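Local coordinates for protein Ufm1-specific protease (Caenorhabditis elegans, PDB 5EJJ) that hydrolyses the peptide bond at the C-terminal glycine of the ubiquitin-like modifier Ufm1, as a thiol protease that also supports the localization of odorant receptors to cilia, at residues N14-R19 and E103-S108; W4-Q9 and F93-T98. All blocks are in the same frame, centred on the assembly; numbering follows the deposited sequence.

Contact 1: N14-R19 and E103-S108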
loop_
_atom_site.group_PDB
_atom_site.type_symbol
_atom_site.label_atom_id
_atom_site.label_comp_id
_atom_site.label_asym_id
_atom_site.label_seq_id
_atom_site.Cartn_x
_atom_site.Cartn_y
_atom_site.Cartn_z
ATOM N N ASN A 14 -11.524 9.730 5.934
ATOM C CA ASN A 14 -11.778 8.489 6.635
ATOM C C ASN A 14 -13.243 8.386 7.002
ATOM O O ASN A 14 -13.860 7.346 6.787
ATOM C CB ASN A 14 -10.902 8.363 7.866
ATOM C CG ASN A 14 -9.573 7.685 7.580
ATOM O OD1 ASN A 14 -9.280 7.267 6.453
ATOM N ND2 ASN A 14 -8.751 7.579 8.616
ATOM N N TYR A 15 -13.797 9.474 7.537
ATOM C CA TYR A 15 -15.231 9.564 7.821
ATOM C C TYR A 15 -16.030 9.289 6.567
ATOM O O TYR A 15 -17.051 8.593 6.594
ATOM C CB TYR A 15 -15.606 10.947 8.309
ATOM C CG TYR A 15 -17.069 11.066 8.668
ATOM C CD1 TYR A 15 -18.011 11.409 7.712
ATOM C CD2 TYR A 15 -17.506 10.852 9.978
ATOM C CE1 TYR A 15 -19.353 11.525 8.034
ATOM C CE2 TYR A 15 -18.846 10.967 10.318
ATOM C CZ TYR A 15 -19.776 11.302 9.336
ATOM O OH TYR A 15 -21.124 11.420 9.655
ATOM N N ALA A 16 -15.563 9.878 5.472
ATOM C CA ALA A 16 -16.130 9.625 4.170
ATOM C C ALA A 16 -16.229 8.129 3.939
ATOM O O ALA A 16 -17.310 7.633 3.623
ATOM C CB ALA A 16 -15.291 10.296 3.081
ATOM N N ASN A 17 -15.121 7.410 4.117
ATOM C CA ASN A 17 -15.086 5.984 3.777
ATOM C C ASN A 17 -15.988 5.103 4.657
ATOM O O ASN A 17 -16.596 4.157 4.174
ATOM C CB ASN A 17 -13.662 5.434 3.817
ATOM C CG ASN A 17 -12.765 6.090 2.827
ATOM O OD1 ASN A 17 -13.133 7.101 2.253
ATOM N ND2 ASN A 17 -11.572 5.527 2.612
ATOM N N LEU A 18 -16.050 5.407 5.950
ATOM C CA LEU A 18 -16.884 4.638 6.851
ATOM C C LEU A 18 -18.315 4.821 6.421
ATOM O O LEU A 18 -19.074 3.854 6.283
ATOM C CB LEU A 18 -16.755 5.147 8.281
ATOM C CG LEU A 18 -17.583 4.358 9.289
ATOM C CD1 LEU A 18 -17.156 2.909 9.257
ATOM C CD2 LEU A 18 -17.400 4.946 10.665
ATOM N N ARG A 19 -18.672 6.088 6.226
ATOM C CA ARG A 19 -20.008 6.477 5.805
ATOM C C ARG A 19 -20.423 5.655 4.587
ATOM O O ARG A 19 -21.483 5.022 4.600
ATOM C CB ARG A 19 -20.033 7.958 5.474
ATOM C CG ARG A 19 -21.355 8.613 5.742
ATOM C CD ARG A 19 -21.525 8.859 7.206
ATOM N NE ARG A 19 -22.889 9.291 7.470
ATOM C CZ ARG A 19 -23.917 8.454 7.592
ATOM N NH1 ARG A 19 -23.729 7.138 7.468
ATOM N NH2 ARG A 19 -25.132 8.927 7.843
ATOM N N GLU A 103 -18.984 16.406 6.638
ATOM C CA GLU A 103 -19.495 16.189 5.297
ATOM C C GLU A 103 -19.085 17.327 4.351
ATOM O O GLU A 103 -18.785 17.093 3.185
ATOM C CB GLU A 103 -20.997 15.898 5.342
ATOM C CG GLU A 103 -21.277 14.551 6.054
ATOM C CD GLU A 103 -22.766 14.198 6.233
ATOM O OE1 GLU A 103 -23.638 14.966 5.755
ATOM O OE2 GLU A 103 -23.058 13.138 6.857
ATOM N N ASN A 104 -19.003 18.544 4.875
ATOM C CA ASN A 104 -18.508 19.683 4.093
ATOM C C ASN A 104 -16.992 19.712 3.958
ATOM O O ASN A 104 -16.461 20.365 3.057
ATOM C CB ASN A 104 -18.964 21.005 4.721
ATOM C CG ASN A 104 -20.471 21.178 4.687
ATOM O OD1 ASN A 104 -21.141 20.744 3.737
ATOM N ND2 ASN A 104 -21.019 21.800 5.737
ATOM N N ARG A 105 -16.320 19.016 4.876
ATOM C CA ARG A 105 -14.867 18.995 4.968
ATOM C C ARG A 105 -14.306 20.389 5.210
ATOM O O ARG A 105 -13.502 20.894 4.431
ATOM C CB ARG A 105 -14.223 18.350 3.737
ATOM C CG ARG A 105 -14.815 17.014 3.374
ATOM C CD ARG A 105 -13.950 16.257 2.381
ATOM N NE ARG A 105 -14.629 15.054 1.894
ATOM C CZ ARG A 105 -14.019 14.012 1.324
ATOM N NH1 ARG A 105 -12.694 14.011 1.182
ATOM N NH2 ARG A 105 -14.730 12.960 0.912
ATOM N N SER A 106 -14.712 20.999 6.313
ATOM C CA SER A 106 -14.231 22.331 6.646
ATOM C C SER A 106 -13.048 22.357 7.604
ATOM O O SER A 106 -13.240 22.297 8.820
ATOM C CB SER A 106 -15.360 23.149 7.258
ATOM O OG SER A 106 -14.878 24.395 7.724
ATOM N N ILE A 107 -11.833 22.476 7.067
ATOM C CA ILE A 107 -10.653 22.700 7.911
ATOM C C ILE A 107 -10.928 23.957 8.701
ATOM O O ILE A 107 -10.563 24.087 9.872
ATOM C CB ILE A 107 -9.383 22.918 7.075
ATOM C CG1 ILE A 107 -8.814 21.569 6.626
ATOM C CG2 ILE A 107 -8.341 23.726 7.866
ATOM C CD1 ILE A 107 -7.644 21.696 5.654
ATOM N N SER A 108 -11.601 24.868 8.003
ATOM C CA SER A 108 -12.130 26.123 8.514
ATOM C C SER A 108 -12.820 25.891 9.920
ATOM O O SER A 108 -12.379 26.428 10.954
ATOM C CB SER A 108 -13.041 26.797 7.402
ATOM O OG SER A 108 -12.780 26.424 6.002
#
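The charged part of this contact centres on the carboxylate of E103, which meets both R19 and Y15. OE2 lies near the plane of the R19 guanidinium, at its edge, with R19 NE 3.9 Å from E103 OE2, a long salt bridge. The two flat groups are turned 36° against each other. E103 reaches across because its chain runs extended beyond CG. Long charged side chains suit this exposed rim, since they reach across from two helices to meet near solvent.

Packing of the tyrosine comes next. Y15 sends its CG anti to the backbone N (chi1 -178°), which carries the ring toward helix 99-104. There Y15 CE1 approaches E103 CG at 4.1 Å, so the methylene part of the glutamate lies against the aromatic ring. The phenol end crosses the carboxylate at a slant, Y15 OH standing 3.8 Å from E103 OE2. Deeper in, the same ring touches L102 and makes an edge-to-face pair with F51, a place suited to a large, mostly apolar side chain.

The third meeting is between unlike partners: the methyl CB of A16 sits 3.5 Å from R105 NH2. A small residue lets the arginine come close to helix 8-19, where Q13 OE1 accepts a hydrogen bond from R105 NH1. That outside bond holds the polar end.

At R105 the backbone takes positive phi. This residue is the C-prime position of a Schellman motif that ends helix 99-104, in which S106 N turns back to M101 O and R105 N to L102 O. S106 then N-caps helix 107-113, its OG bonded to E109 N, so two short helices follow each other across a tight turn beside helix 8-19 in the N-terminal MPN-domain region.

Contact 2: W4-Q9 and F93-T98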
loop_
_atom_site.group_PDB
_atom_site.type_symbol
_atom_site.label_atom_id
_atom_site.label_comp_id
_atom_site.label_asym_id
_atom_site.label_seq_id
_atom_site.Cartn_x
_atom_site.Cartn_y
_atom_site.Cartn_z
ATOM N N TRP A 4 -0.655 20.181 18.847
ATOM C CA TRP A 4 -0.829 18.934 18.149
ATOM C C TRP A 4 -0.992 19.233 16.691
ATOM O O TRP A 4 -1.474 20.294 16.321
ATOM C CB TRP A 4 -2.051 18.206 18.671
ATOM C CG TRP A 4 -1.754 17.528 19.937
ATOM C CD1 TRP A 4 -1.689 18.095 21.169
ATOM C CD2 TRP A 4 -1.433 16.151 20.107
ATOM N NE1 TRP A 4 -1.368 17.154 22.107
ATOM C CE2 TRP A 4 -1.204 15.947 21.484
ATOM C CE3 TRP A 4 -1.335 15.061 19.234
ATOM C CZ2 TRP A 4 -0.876 14.698 22.015
ATOM C CZ3 TRP A 4 -1.014 13.822 19.760
ATOM C CH2 TRP A 4 -0.789 13.653 21.142
ATOM N N PHE A 5 -0.570 18.293 15.863
ATOM C CA PHE A 5 -0.681 18.429 14.433
ATOM C C PHE A 5 -1.506 17.292 13.896
ATOM O O PHE A 5 -1.446 16.173 14.401
ATOM C CB PHE A 5 0.705 18.440 13.817
ATOM C CG PHE A 5 1.542 19.586 14.289
ATOM C CD1 PHE A 5 2.174 19.540 15.533
ATOM C CD2 PHE A 5 1.676 20.735 13.504
ATOM C CE1 PHE A 5 2.933 20.615 15.987
ATOM C CE2 PHE A 5 2.436 21.804 13.943
ATOM C CZ PHE A 5 3.066 21.747 15.190
ATOM N N ILE A 6 -2.298 17.589 12.877
ATOM C CA ILE A 6 -3.171 16.596 12.291
ATOM C C ILE A 6 -3.343 16.856 10.795
ATOM O O ILE A 6 -3.207 17.994 10.317
ATOM C CB ILE A 6 -4.516 16.612 13.012
ATOM C CG1 ILE A 6 -5.379 15.431 12.597
ATOM C CG2 ILE A 6 -5.208 17.939 12.811
ATOM C CD1 ILE A 6 -6.693 15.364 13.359
ATOM N N ASP A 7 -3.597 15.791 10.040
ATOM C CA ASP A 7 -3.982 15.962 8.653
ATOM C C ASP A 7 -5.498 15.858 8.575
ATOM O O ASP A 7 -6.047 14.753 8.438
ATOM C CB ASP A 7 -3.306 14.915 7.788
ATOM C CG ASP A 7 -3.532 15.133 6.297
ATOM O OD1 ASP A 7 -4.601 15.651 5.903
ATOM O OD2 ASP A 7 -2.628 14.753 5.509
ATOM N N ALA A 8 -6.167 17.013 8.673
ATOM C CA ALA A 8 -7.626 17.066 8.640
ATOM C C ALA A 8 -8.269 16.504 7.360
ATOM O O ALA A 8 -9.303 15.858 7.442
ATOM C CB ALA A 8 -8.098 18.445 8.907
ATOM N N GLN A 9 -7.672 16.736 6.190
ATOM C CA GLN A 9 -8.226 16.170 4.954
ATOM C C GLN A 9 -8.326 14.674 5.103
ATOM O O GLN A 9 -9.384 14.077 4.848
ATOM C CB GLN A 9 -7.365 16.463 3.718
ATOM C CG GLN A 9 -7.100 17.936 3.381
ATOM C CD GLN A 9 -8.360 18.727 3.023
ATOM O OE1 GLN A 9 -9.492 18.209 3.106
ATOM N NE2 GLN A 9 -8.170 19.998 2.631
ATOM N N PHE A 93 -6.794 13.482 24.922
ATOM C CA PHE A 93 -7.688 14.542 24.429
ATOM C C PHE A 93 -8.910 13.978 23.718
ATOM O O PHE A 93 -8.974 12.773 23.429
ATOM C CB PHE A 93 -6.967 15.519 23.504
ATOM C CG PHE A 93 -6.466 14.895 22.240
ATOM C CD1 PHE A 93 -7.318 14.677 21.166
ATOM C CD2 PHE A 93 -5.128 14.530 22.118
ATOM C CE1 PHE A 93 -6.859 14.091 20.016
ATOM C CE2 PHE A 93 -4.656 13.942 20.957
ATOM C CZ PHE A 93 -5.527 13.722 19.905
ATOM N N THR A 94 -9.879 14.849 23.438
ATOM C CA THR A 94 -10.999 14.477 22.567
ATOM C C THR A 94 -11.218 15.485 21.439
ATOM O O THR A 94 -11.324 16.693 21.680
ATOM C CB THR A 94 -12.315 14.263 23.335
ATOM O OG1 THR A 94 -12.118 13.283 24.365
ATOM C CG2 THR A 94 -13.378 13.758 22.383
ATOM N N LEU A 95 -11.255 15.000 20.202
ATOM C CA LEU A 95 -11.596 15.878 19.093
ATOM C C LEU A 95 -13.089 16.188 19.177
ATOM O O LEU A 95 -13.921 15.291 19.429
ATOM C CB LEU A 95 -11.267 15.244 17.739
ATOM C CG LEU A 95 -9.816 14.904 17.394
ATOM C CD1 LEU A 95 -9.772 14.291 16.006
ATOM C CD2 LEU A 95 -8.940 16.129 17.462
ATOM N N GLN A 96 -13.431 17.460 18.986
ATOM C CA GLN A 96 -14.833 17.833 18.895
ATOM C C GLN A 96 -15.209 17.986 17.438
ATOM O O GLN A 96 -14.541 18.689 16.685
ATOM C CB GLN A 96 -15.097 19.105 19.684
ATOM C CG GLN A 96 -14.784 18.945 21.166
ATOM C CD GLN A 96 -15.586 17.827 21.805
ATOM O OE1 GLN A 96 -16.721 17.543 21.405
ATOM N NE2 GLN A 96 -14.996 17.179 22.805
ATOM N N LEU A 97 -16.256 17.293 17.030
ATOM C CA LEU A 97 -16.597 17.226 15.619
ATOM C C LEU A 97 -18.087 17.410 15.399
ATOM O O LEU A 97 -18.890 17.144 16.295
ATOM C CB LEU A 97 -16.186 15.873 15.042
ATOM C CG LEU A 97 -14.720 15.466 15.027
ATOM C CD1 LEU A 97 -14.579 14.161 14.250
ATOM C CD2 LEU A 97 -13.860 16.559 14.431
ATOM N N THR A 98 -18.451 17.859 14.203
ATOM C CA THR A 98 -19.847 17.989 13.823
ATOM C C THR A 98 -20.026 17.286 12.489
ATOM O O THR A 98 -19.051 17.111 11.744
ATOM C CB THR A 98 -20.242 19.452 13.641
ATOM O OG1 THR A 98 -19.784 19.912 12.362
ATOM C CG2 THR A 98 -19.630 20.314 14.742
#
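An edge-to-face aromatic pair in the hydrophobic core of the N-terminal MPN-domain region ties strand 4-6, which pairs in parallel with strand 117-119, to F93, the residue that leads into strand 94-97 at the edge of a separate mixed sheet. The two segments share no hydrogen bond; side chains alone bridge them. F93 presents its edge to one face of the W4 six-membered ring, with centroids 4.9 Å apart and planes at 64°. F93 CE2 lies over that face, 3.8 Å from W4 CZ3. The phenylalanine gets there with CG between its backbone N and carbonyl carbon (chi1 64°). F117 meets both rings, completing an aromatic cluster, and W4 also touches V76 and V46. The broad indole suits a site where two sheets must be spanned. Putting an alanine at W4 would probably open a gap beside F93, leaving its edge without an aromatic face to rest on. Branched aliphatic residues make the strand-to-strand contact: I6 also lies against V49 and F110, while L95 touches L79. These two meet tip to tip, the terminal methyl I6 CD1 standing 4.2 Å from L95 CD1.

From the N terminus, the chain passes through strand 4-6 and turns directly into helix 8-19, so the first segments of both contacts lie on one continuous run. It then builds strands 33-40, 45-53 and 74-81 before returning along strand 94-97, where contact 2 closes its loop. Helix 99-104 follows at once, and its end closes contact 1 against the far part of helix 8-19. The two loops therefore cross, neither enclosing the other. Contact 2 binds the buried interior between sheets, contact 1 the helical surface. Their centres lie 11 Å apart, and I107 of contact 1 packs on A8 and Q9 of contact 2.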